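Hypothetical protein (Ruminococcus gnavus, PDB 4ESN) is of unknown function but binds a zinc ion and belongs to the NusG domain II family. Local coordinates at residues A[52-56]-A[70-74]; A[61-67]-A[80-85]; A[21-25]-A[41-45]. All coordinates share one frame; numbering follows the deposited sequence. Where two conformers were deposited one is given.

Interaction 1 of 3, residues A[52-56]-A[70-74]; sequences NGQAK and QKAIS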
# COMPACT_ATOMS: atom_id res chain seq x y z
N ASN A 52 -3.37 16.10 -12.23
CA ASN A 52 -4.65 16.61 -11.74
C ASN A 52 -4.89 16.28 -10.24
O ASN A 52 -5.99 15.89 -9.87
CB ASN A 52 -5.80 16.10 -12.60
CG ASN A 52 -5.70 16.49 -14.06
OD1 ASN A 52 -5.11 17.51 -14.43
ND2 ASN A 52 -6.32 15.70 -14.90
N GLY A 53 -3.85 16.44 -9.41
CA GLY A 53 -3.92 16.22 -7.97
C GLY A 53 -4.01 14.76 -7.55
O GLY A 53 -4.35 14.46 -6.41
N GLN A 54 -3.69 13.83 -8.47
CA GLN A 54 -3.77 12.39 -8.21
C GLN A 54 -2.49 11.68 -8.60
O GLN A 54 -1.87 12.08 -9.58
CB GLN A 54 -4.89 11.78 -9.07
CG GLN A 54 -6.30 12.08 -8.62
CD GLN A 54 -7.29 11.54 -9.61
OE1 GLN A 54 -7.08 11.55 -10.84
NE2 GLN A 54 -8.41 11.08 -9.10
N ALA A 55 -2.16 10.58 -7.90
CA ALA A 55 -1.02 9.73 -8.19
C ALA A 55 -1.52 8.40 -8.77
O ALA A 55 -2.47 7.82 -8.25
CB ALA A 55 -0.17 9.50 -6.94
N LYS A 56 -0.90 7.95 -9.85
CA LYS A 56 -1.26 6.70 -10.53
C LYS A 56 -0.01 6.01 -11.04
O LYS A 56 0.89 6.69 -11.53
CB LYS A 56 -2.21 7.04 -11.72
CG LYS A 56 -2.72 5.85 -12.54
CD LYS A 56 -4.05 5.31 -12.04
CE LYS A 56 -4.63 4.28 -12.97
NZ LYS A 56 -5.95 3.78 -12.50
N GLN A 70 -4.33 -0.36 -10.34
CA GLN A 70 -4.90 0.29 -9.16
C GLN A 70 -5.37 1.67 -9.49
O GLN A 70 -4.72 2.38 -10.26
CB GLN A 70 -3.90 0.39 -7.98
CG GLN A 70 -3.38 -0.95 -7.45
CD GLN A 70 -4.49 -1.97 -7.35
OE1 GLN A 70 -4.57 -2.93 -8.14
NE2 GLN A 70 -5.43 -1.72 -6.45
N LYS A 71 -6.51 2.06 -8.90
CA LYS A 71 -7.12 3.38 -9.06
C LYS A 71 -6.18 4.47 -8.57
O LYS A 71 -5.42 4.24 -7.62
CB LYS A 71 -8.43 3.44 -8.24
CG LYS A 71 -9.57 2.74 -8.90
CD LYS A 71 -10.77 2.75 -8.00
CE LYS A 71 -11.96 2.09 -8.64
NZ LYS A 71 -12.74 3.02 -9.50
N ALA A 72 -6.25 5.67 -9.19
CA ALA A 72 -5.46 6.83 -8.79
C ALA A 72 -5.82 7.21 -7.34
O ALA A 72 -6.94 6.97 -6.90
CB ALA A 72 -5.72 8.00 -9.74
N ILE A 73 -4.84 7.73 -6.60
CA ILE A 73 -4.99 8.08 -5.19
C ILE A 73 -4.73 9.58 -4.98
O ILE A 73 -3.86 10.15 -5.64
CB ILE A 73 -4.08 7.17 -4.30
CG1 ILE A 73 -2.56 7.33 -4.66
CG2 ILE A 73 -4.54 5.71 -4.40
CD1 ILE A 73 -1.52 6.65 -3.69
N SER A 74 -5.47 10.20 -4.05
CA SER A 74 -5.36 11.62 -3.74
C SER A 74 -5.68 11.91 -2.27
O SER A 74 -5.49 13.05 -1.83
CB SER A 74 -6.29 12.44 -4.64
OG SER A 74 -7.61 11.90 -4.70
O HOH W 1 -8.75 10.74 -6.63
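The side-chain amide of Q54 carries the methyl of A72 on one face. A72 CB sits almost directly above Q54 CD, 3.9 Å away, about as far from the amide O as from its N. At the edge, Q54 NE2 gives a hydrogen to a water that also bonds S74 OG. Both water bonds are short, so the water position is approximate. The Q54 chain runs extended beyond CG (chi2 175°), which lays the amide alongside the loop.

Behind it, the backbones of A55 and I73 form a single antiparallel hydrogen-bonded pair. A55 N reaches I73 O at 2.9 Å, and I73 N reaches A55 O at 2.9 Å. On the buried side A55 CB packs on I73 CG1 at 4.0 Å. K56 bends at chi2 (92°) over A72. In the conformer described, one of two, its NZ meets Q70 O at 2.9 Å from above the carbonyl plane.

The loop 70-74 thus lies along the edge strand 54-60. Two backbone bonds and one from K56 NZ hold it there. The polar side-chain ends stay on the more open side, where water takes part.

Interaction 2 of 3, residues A[61-67]-A[80-85]; sequences DCPDQLC and IICLPN. With ZN (zinc ion), chain C.
This contact is the zinc site of the NusG domain II protein. Three cysteines and one water hold the ion in a nearly regular tetrahedron. C62 SG and C67 SG each lie 2.3 Å from zinc. C82 SG, from the end of strand 79-82, lies 2.4 Å from it. The water O completes the shell, 2.2 Å from zinc. C62 and C67 both place SG between backbone N and carbonyl carbon. C82 differs, with SG opposite its own N (chi1 174°), which points it at the ion from the end of strand 79-82.

D64 acts from the second shell. D64 OD1 accepts a hydrogen from the zinc-bound water at 2.7 Å. D64 OD1 also accepts L66 N at 2.8 Å, on its anti side. That bond makes an Asx turn, which leads into the short helix 66-69. C67 N also bonds the water. The carboxylate and the metal would both be expected to polarise the water. Q65 NE2 steadies the same loop by bonding C62 O, in the carbonyl plane.

The two segments also touch beyond the metal. The P84 ring puts CG 3.4 Å from D64 OD2 and packs against C62 CB. N85 ND2 donates to D61 OD1 at 3.0 Å, nearly along the C-O axis, with the amide and carboxylate planes 59° apart. N46 OD1 is the stronger partner of that amide N. N85 N makes a weak bond to C82 SG. On the inner side C67 CB packs on I80 CG2 and touches I81 O, while M57 and A60 of strand 54-60 cover C67. Q92 of the second subunit packs on L66 and L83.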
# COMPACT_ATOMS: atom_id res chain seq x y z
N ASP A 61 7.41 -2.85 -14.92
CA ASP A 61 7.97 -4.04 -15.58
C ASP A 61 7.60 -5.35 -14.84
O ASP A 61 8.10 -6.41 -15.19
CB ASP A 61 9.50 -3.91 -15.73
CG ASP A 61 10.33 -4.12 -14.47
OD1 ASP A 61 9.75 -4.13 -13.35
OD2 ASP A 61 11.57 -4.23 -14.59
N CYS A 62 6.75 -5.26 -13.80
CA CYS A 62 6.31 -6.42 -13.00
C CYS A 62 5.43 -7.37 -13.85
O CYS A 62 4.71 -6.88 -14.74
CB CYS A 62 5.57 -5.96 -11.76
SG CYS A 62 4.04 -5.06 -12.11
N PRO A 63 5.44 -8.70 -13.58
CA PRO A 63 4.63 -9.62 -14.40
C PRO A 63 3.11 -9.50 -14.20
O PRO A 63 2.37 -9.63 -15.18
CB PRO A 63 5.10 -11.01 -13.95
CG PRO A 63 6.39 -10.79 -13.23
CD PRO A 63 6.25 -9.44 -12.59
N ASP A 64 2.64 -9.29 -12.96
CA ASP A 64 1.20 -9.25 -12.66
C ASP A 64 0.52 -7.94 -13.12
O ASP A 64 -0.69 -7.96 -13.38
CB ASP A 64 0.92 -9.52 -11.16
CG ASP A 64 1.54 -8.53 -10.17
OD1 ASP A 64 1.42 -7.31 -10.39
OD2 ASP A 64 2.06 -8.99 -9.14
N GLN A 65 1.26 -6.80 -13.18
CA GLN A 65 0.76 -5.48 -13.61
C GLN A 65 -0.35 -4.96 -12.68
O GLN A 65 -1.11 -4.07 -13.08
CB GLN A 65 0.25 -5.54 -15.07
CG GLN A 65 1.34 -5.79 -16.11
CD GLN A 65 2.20 -4.56 -16.30
OE1 GLN A 65 1.75 -3.54 -16.80
NE2 GLN A 65 3.44 -4.64 -15.84
N LEU A 66 -0.44 -5.49 -11.45
CA LEU A 66 -1.48 -5.13 -10.50
C LEU A 66 -1.42 -3.66 -10.08
O LEU A 66 -2.47 -3.02 -9.98
CB LEU A 66 -1.46 -6.05 -9.25
CG LEU A 66 -2.02 -7.47 -9.44
CD1 LEU A 66 -1.80 -8.33 -8.18
CD2 LEU A 66 -3.53 -7.45 -9.77
N CYS A 67 -0.19 -3.11 -9.86
CA CYS A 67 0.02 -1.71 -9.45
C CYS A 67 -0.53 -0.75 -10.51
O CYS A 67 -1.16 0.25 -10.16
CB CYS A 67 1.50 -1.44 -9.19
SG CYS A 67 2.59 -1.85 -10.59
N ILE A 80 -0.85 2.73 -3.32
CA ILE A 80 -0.59 1.95 -4.53
C ILE A 80 0.69 1.18 -4.22
O ILE A 80 1.68 1.79 -3.79
CB ILE A 80 -0.47 2.81 -5.83
CG1 ILE A 80 -1.80 3.50 -6.17
CG2 ILE A 80 0.04 1.92 -7.04
CD1 ILE A 80 -1.64 4.63 -7.24
N ILE A 81 0.68 -0.13 -4.39
CA ILE A 81 1.88 -0.90 -4.10
C ILE A 81 2.20 -1.76 -5.30
O ILE A 81 1.29 -2.19 -6.01
CB ILE A 81 1.80 -1.75 -2.78
CG1 ILE A 81 0.85 -2.94 -2.91
CG2 ILE A 81 1.46 -0.92 -1.51
CD1 ILE A 81 1.47 -4.15 -2.57
N CYS A 82 3.50 -1.98 -5.54
CA CYS A 82 4.00 -2.93 -6.50
C CYS A 82 4.79 -3.90 -5.71
O CYS A 82 5.94 -3.62 -5.38
CB CYS A 82 4.81 -2.32 -7.64
SG CYS A 82 5.56 -3.57 -8.73
N LEU A 83 4.13 -4.99 -5.31
CA LEU A 83 4.73 -6.03 -4.49
C LEU A 83 5.99 -6.64 -5.16
O LEU A 83 7.01 -6.70 -4.48
CB LEU A 83 3.68 -7.11 -4.17
CG LEU A 83 3.82 -7.78 -2.82
CD1 LEU A 83 3.66 -6.76 -1.68
CD2 LEU A 83 2.77 -8.87 -2.66
N PRO A 84 5.99 -7.02 -6.47
CA PRO A 84 7.22 -7.61 -7.04
C PRO A 84 8.43 -6.68 -7.00
O PRO A 84 9.54 -7.17 -6.79
CB PRO A 84 6.81 -7.94 -8.49
CG PRO A 84 5.31 -8.14 -8.42
CD PRO A 84 4.88 -7.06 -7.45
N ASN A 85 8.25 -5.34 -7.14
CA ASN A 85 9.39 -4.42 -7.10
C ASN A 85 9.57 -3.72 -5.73
O ASN A 85 10.45 -2.87 -5.60
CB ASN A 85 9.31 -3.38 -8.23
CG ASN A 85 9.39 -3.99 -9.62
OD1 ASN A 85 9.89 -5.10 -9.83
ND2 ASN A 85 8.86 -3.31 -10.61
ZN ZN C . 3.70 -3.84 -10.15
O HOH W 2 2.19 -5.09 -9.06

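Interaction 3 of 3, residues A[21-25]-A[41-45]; sequences VVTVD and EIQDG
V24 and I42 meet through their methyls. V24 CG2 lies 3.4 Å from I42 CG2, tighter than usual for two carbons. The two side chains cross at a slant. V22 and I42 instead reach toward each other tip to tip, with V22 CG1 3.9 Å from I42 CD1. I42 CG2 also lies 4.1 Å from V22 CG1. One isoleucine therefore serves two valines, two residues apart on the same face of strand 19-24. Both valines turn CG1 opposite the backbone N (chi1 170° in V22). In V22 this is the methyl that meets I42. In V24 it is the other methyl, CG2, and CG1 is left to approach the Q43 amide. There V24 CG1 and Q43 OE1 are 3.8 Å apart, a van der Waals contact beside the apolar pairs.

The backbones stand well apart, with V24 CA and I42 CA 8.1 Å from each other. This is packing between two antiparallel sheets, face against face. Strand 19-24 is an inner strand of the sheet 27-33, 19-24, 87-92, 79-82. Strand 38-42 is an edge strand of the sheet 38-42, 46-51, 54-60. The contact is wholly apolar at its centre.

A second layer fixes these side chains. L48 of strand 46-51 touches both V22 and I42, and V89 and V87 of strand 87-92 pack on V22 and I42 respectively. Y29 of strand 27-33 covers V24 and Q43, and Y32 covers V22. T23 points away from I42, and V21 and T23 pack on L83 of the second subunit.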
# COMPACT_ATOMS: atom_id res chain seq x y z
N VAL A 21 4.27 9.85 -1.01
CA VAL A 21 5.48 9.31 -0.42
C VAL A 21 5.79 8.03 -1.18
O VAL A 21 4.88 7.21 -1.40
CB VAL A 21 5.36 9.07 1.12
CG1 VAL A 21 6.62 8.42 1.69
CG2 VAL A 21 5.06 10.37 1.85
N VAL A 22 7.03 7.89 -1.66
CA VAL A 22 7.48 6.73 -2.39
C VAL A 22 8.56 6.04 -1.54
O VAL A 22 9.53 6.68 -1.11
CB VAL A 22 7.98 7.07 -3.83
CG1 VAL A 22 8.68 5.87 -4.47
CG2 VAL A 22 6.83 7.53 -4.73
N THR A 23 8.35 4.74 -1.27
CA THR A 23 9.35 3.92 -0.58
C THR A 23 9.70 2.77 -1.52
O THR A 23 8.82 2.25 -2.22
CB THR A 23 8.94 3.41 0.83
OG1 THR A 23 8.05 2.32 0.71
CG2 THR A 23 8.30 4.48 1.70
N VAL A 24 10.99 2.46 -1.62
CA VAL A 24 11.52 1.33 -2.39
C VAL A 24 12.33 0.52 -1.40
O VAL A 24 13.24 1.07 -0.76
CB VAL A 24 12.33 1.73 -3.64
CG1 VAL A 24 12.66 0.51 -4.50
CG2 VAL A 24 11.60 2.78 -4.46
N ASP A 25 11.97 -0.76 -1.23
CA ASP A 25 12.60 -1.70 -0.29
C ASP A 25 12.61 -1.11 1.15
O ASP A 25 13.59 -1.25 1.88
CB ASP A 25 14.03 -2.09 -0.76
CG ASP A 25 14.17 -2.45 -2.24
OD1 ASP A 25 13.61 -3.48 -2.66
OD2 ASP A 25 14.89 -1.72 -2.97
N GLU A 41 10.18 8.34 -12.17
CA GLU A 41 10.71 7.07 -12.66
C GLU A 41 11.42 6.45 -11.48
O GLU A 41 12.44 6.98 -11.03
CB GLU A 41 11.61 7.29 -13.89
CG GLU A 41 10.82 7.97 -15.01
CD GLU A 41 11.49 8.23 -16.35
OE1 GLU A 41 12.51 7.57 -16.66
OE2 GLU A 41 10.96 9.07 -17.11
N ILE A 42 10.81 5.39 -10.93
CA ILE A 42 11.25 4.73 -9.71
C ILE A 42 12.13 3.58 -10.10
O ILE A 42 11.65 2.50 -10.38
CB ILE A 42 10.02 4.33 -8.83
CG1 ILE A 42 9.08 5.52 -8.58
CG2 ILE A 42 10.44 3.75 -7.51
CD1 ILE A 42 7.59 5.17 -8.20
N GLN A 43 13.44 3.85 -10.21
CA GLN A 43 14.47 2.89 -10.63
C GLN A 43 14.19 2.50 -12.08
O GLN A 43 13.84 3.38 -12.86
CB GLN A 43 14.58 1.66 -9.69
CG GLN A 43 14.72 2.04 -8.21
CD GLN A 43 15.84 1.31 -7.53
OE1 GLN A 43 15.62 0.32 -6.81
NE2 GLN A 43 17.06 1.81 -7.73
N ASP A 44 14.30 1.20 -12.43
CA ASP A 44 14.06 0.74 -13.80
C ASP A 44 12.68 0.04 -13.97
O ASP A 44 12.31 -0.30 -15.11
CB ASP A 44 15.21 -0.21 -14.30
CG ASP A 44 15.75 -1.27 -13.34
OD1 ASP A 44 16.58 -0.93 -12.48
OD2 ASP A 44 15.49 -2.48 -13.57
N GLY A 45 11.96 -0.18 -12.85
CA GLY A 45 10.74 -0.97 -12.85
C GLY A 45 9.39 -0.32 -12.69
O GLY A 45 8.38 -1.01 -12.86

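In the fold
Interaction 3 comes first along the chain and closes before the other two open. Interactions 1 and 2 then alternate, because strand 54-60 leads through the zinc loop into the loop 70-74 and on to strand 79-82. The centres of interactions 1 and 2 are 16 Å apart, yet they touch where I80 CD1 packs against A55, K56, K71 and I73. Interactions 2 and 3, centres about 11 Å apart, meet where D61 N probably bonds G45 O. Interactions 1 and 3 lie on opposite sides of the chain centre, without touching. Together they tie both sheets and the zinc loop into one compact domain. Interactions 2 and 3 border the second subunit; interaction 1 reaches it at Q70.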